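Long-range contact in VP2 (Primate bocaparvovirus 1, PDB 7L0Y), which self-assembles, as 60 copies of the viral capsid proteins, into the T=1 icosahedral shell of human bocavirus 1: residues D292-N301 with A311-P321. Residues are numbered along the deposited sequence; the frame is centred on the assembly and turned at random.
Sequences DTAPFMVCTN and AAGFGSGFDPP
Met-297 and Gly-317 face each other as a non-hydrogen-bonded pair in an antiparallel pair of strands, 296-300 and 316-318, in the long loop between strands G and H of the parvovirus jelly roll. Beside them Val-298 and Ser-316 exchange both backbone hydrogen bonds, Val-298 N to Ser-316 O (2.6 Å) and Ser-316 N to Val-298 O.

On one face the Met-297 chain, with CG anti to the backbone N (chi1 -166°), bends twice and folds back over the partner strand. Its SD rests 3.4 Å from Ser-316 O, while CG and CE both touch the Ala-311 methyl. Gly-317 leaves room on this face for Ala-294, whose CB sits 3.4 Å from Gly-317 CA.

The other face carries Phe-296, Val-298 and Phe-318. Val-298 CG2 packs on Phe-318 CB, and Pro-321 CB meets the edge of the Phe-296 ring at CD2 (3.5 Å). A neighbouring subunit adds a strand antiparallel to 296-300, continuing the sheet across the interface; Asp-319 OD2 makes salt bridges to Arg-285 of its own chain and to Arg-248 of that subunit.

Toward the far end, the Asn-301 amide plane is turned 56° from that of the Phe-314 ring, and Asn-301 OD1 lies 3.2 Å from Phe-314 CE1.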
# COMPACT_ATOMS: atom_id res chain seq x y z
N ASP A 292 37.21 -68.32 -95.28
CA ASP A 292 36.11 -68.19 -94.34
C ASP A 292 35.02 -69.15 -94.79
O ASP A 292 34.39 -68.95 -95.84
CB ASP A 292 35.62 -66.75 -94.29
CG ASP A 292 34.50 -66.55 -93.29
OD1 ASP A 292 34.66 -66.90 -92.11
OD2 ASP A 292 33.46 -65.99 -93.68
N THR A 293 34.80 -70.20 -94.01
CA THR A 293 34.07 -71.38 -94.45
C THR A 293 32.61 -71.38 -94.01
O THR A 293 31.88 -72.30 -94.37
CB THR A 293 34.76 -72.63 -93.95
OG1 THR A 293 34.75 -72.63 -92.51
CG2 THR A 293 36.20 -72.65 -94.41
N ALA A 294 32.18 -70.38 -93.27
CA ALA A 294 30.89 -70.46 -92.60
C ALA A 294 29.77 -70.73 -93.60
O ALA A 294 29.83 -70.26 -94.74
CB ALA A 294 30.60 -69.18 -91.82
N PRO A 295 28.75 -71.49 -93.21
CA PRO A 295 27.70 -71.86 -94.18
C PRO A 295 26.89 -70.68 -94.67
O PRO A 295 26.40 -70.70 -95.80
CB PRO A 295 26.85 -72.85 -93.39
CG PRO A 295 27.07 -72.49 -91.99
CD PRO A 295 28.49 -72.07 -91.89
N PHE A 296 26.72 -69.65 -93.85
CA PHE A 296 26.07 -68.42 -94.27
C PHE A 296 27.08 -67.29 -94.24
O PHE A 296 27.88 -67.18 -93.31
CB PHE A 296 24.88 -68.08 -93.38
CG PHE A 296 23.73 -68.99 -93.57
CD1 PHE A 296 22.85 -68.79 -94.60
CD2 PHE A 296 23.53 -70.07 -92.73
CE1 PHE A 296 21.79 -69.62 -94.79
CE2 PHE A 296 22.47 -70.91 -92.92
CZ PHE A 296 21.60 -70.69 -93.95
N MET A 297 27.05 -66.47 -95.27
CA MET A 297 27.97 -65.35 -95.42
C MET A 297 27.15 -64.07 -95.40
O MET A 297 26.29 -63.87 -96.26
CB MET A 297 28.76 -65.48 -96.71
CG MET A 297 29.94 -64.58 -96.78
SD MET A 297 31.14 -65.05 -95.53
CE MET A 297 31.63 -66.66 -96.14
N VAL A 298 27.41 -63.22 -94.42
CA VAL A 298 26.65 -61.99 -94.22
C VAL A 298 27.46 -60.86 -94.82
O VAL A 298 28.44 -60.41 -94.22
CB VAL A 298 26.37 -61.74 -92.73
CG1 VAL A 298 25.70 -60.41 -92.52
CG2 VAL A 298 25.53 -62.87 -92.15
N CYS A 299 27.02 -60.36 -95.97
CA CYS A 299 27.80 -59.42 -96.76
C CYS A 299 27.07 -58.09 -96.85
O CYS A 299 25.84 -58.02 -96.77
CB CYS A 299 28.06 -59.95 -98.17
SG CYS A 299 29.04 -61.47 -98.24
N THR A 300 27.85 -57.02 -96.98
CA THR A 300 27.33 -55.71 -97.35
C THR A 300 28.07 -55.32 -98.62
O THR A 300 29.27 -55.06 -98.59
CB THR A 300 27.52 -54.68 -96.24
OG1 THR A 300 28.92 -54.52 -95.98
CG2 THR A 300 26.83 -55.13 -94.98
N ASN A 301 27.36 -55.31 -99.74
CA ASN A 301 27.95 -54.82 -100.98
C ASN A 301 27.16 -53.63 -101.49
O ASN A 301 26.05 -53.81 -102.01
CB ASN A 301 28.00 -55.93 -102.03
CG ASN A 301 28.83 -55.54 -103.22
OD1 ASN A 301 29.75 -54.74 -103.11
ND2 ASN A 301 28.53 -56.12 -104.37
N ALA A 311 32.66 -65.77 -101.62
CA ALA A 311 32.36 -64.65 -100.74
C ALA A 311 33.41 -63.55 -100.85
O ALA A 311 33.18 -62.45 -100.35
CB ALA A 311 32.20 -65.05 -99.26
N ALA A 312 34.55 -63.81 -101.49
CA ALA A 312 35.65 -62.86 -101.60
C ALA A 312 35.98 -62.30 -100.22
O ALA A 312 36.00 -63.04 -99.23
CB ALA A 312 35.31 -61.73 -102.57
N GLY A 313 36.23 -61.00 -100.15
CA GLY A 313 36.35 -60.36 -98.86
C GLY A 313 35.05 -59.73 -98.42
O GLY A 313 34.97 -59.12 -97.35
N PHE A 314 34.01 -59.87 -99.23
CA PHE A 314 32.70 -59.36 -98.85
C PHE A 314 32.18 -60.14 -97.66
O PHE A 314 32.14 -61.37 -97.67
CB PHE A 314 31.71 -59.47 -100.00
CG PHE A 314 32.08 -58.68 -101.22
CD1 PHE A 314 31.88 -57.32 -101.26
CD2 PHE A 314 32.59 -59.31 -102.34
CE1 PHE A 314 32.21 -56.59 -102.37
CE2 PHE A 314 32.91 -58.58 -103.47
CZ PHE A 314 32.72 -57.22 -103.48
N GLY A 315 31.80 -59.41 -96.63
CA GLY A 315 31.05 -60.02 -95.56
C GLY A 315 31.82 -60.96 -94.65
O GLY A 315 32.98 -61.30 -94.86
N SER A 316 31.11 -61.38 -93.62
CA SER A 316 31.64 -62.27 -92.60
C SER A 316 30.73 -63.47 -92.50
O SER A 316 29.57 -63.44 -92.92
CB SER A 316 31.76 -61.55 -91.25
OG SER A 316 32.24 -62.41 -90.24
N GLY A 317 31.26 -64.55 -91.92
CA GLY A 317 30.50 -65.78 -91.79
C GLY A 317 29.59 -65.77 -90.58
O GLY A 317 29.95 -65.25 -89.53
N PHE A 318 28.42 -66.37 -90.74
CA PHE A 318 27.44 -66.46 -89.67
C PHE A 318 27.45 -67.89 -89.15
O PHE A 318 26.96 -68.81 -89.81
CB PHE A 318 26.06 -66.04 -90.17
CG PHE A 318 25.00 -66.09 -89.13
CD1 PHE A 318 24.81 -65.03 -88.27
CD2 PHE A 318 24.21 -67.21 -88.99
CE1 PHE A 318 23.84 -65.07 -87.31
CE2 PHE A 318 23.24 -67.26 -88.03
CZ PHE A 318 23.05 -66.19 -87.18
N ASP A 319 28.02 -68.09 -87.98
CA ASP A 319 28.13 -69.42 -87.42
C ASP A 319 28.07 -69.37 -85.90
O ASP A 319 28.62 -68.45 -85.29
CB ASP A 319 29.43 -70.06 -87.89
CG ASP A 319 29.57 -71.49 -87.46
OD1 ASP A 319 28.80 -72.34 -87.95
OD2 ASP A 319 30.47 -71.77 -86.63
N PRO A 320 27.42 -70.35 -85.26
CA PRO A 320 26.62 -71.43 -85.86
C PRO A 320 25.27 -70.96 -86.38
O PRO A 320 24.63 -70.12 -85.76
CB PRO A 320 26.45 -72.41 -84.70
CG PRO A 320 26.49 -71.56 -83.49
CD PRO A 320 27.45 -70.45 -83.79
N PRO A 321 24.87 -71.47 -87.52
CA PRO A 321 23.59 -71.06 -88.12
C PRO A 321 22.36 -71.65 -87.45
O PRO A 321 21.28 -71.06 -87.51
CB PRO A 321 23.72 -71.56 -89.56
CG PRO A 321 24.57 -72.76 -89.43
CD PRO A 321 25.54 -72.51 -88.32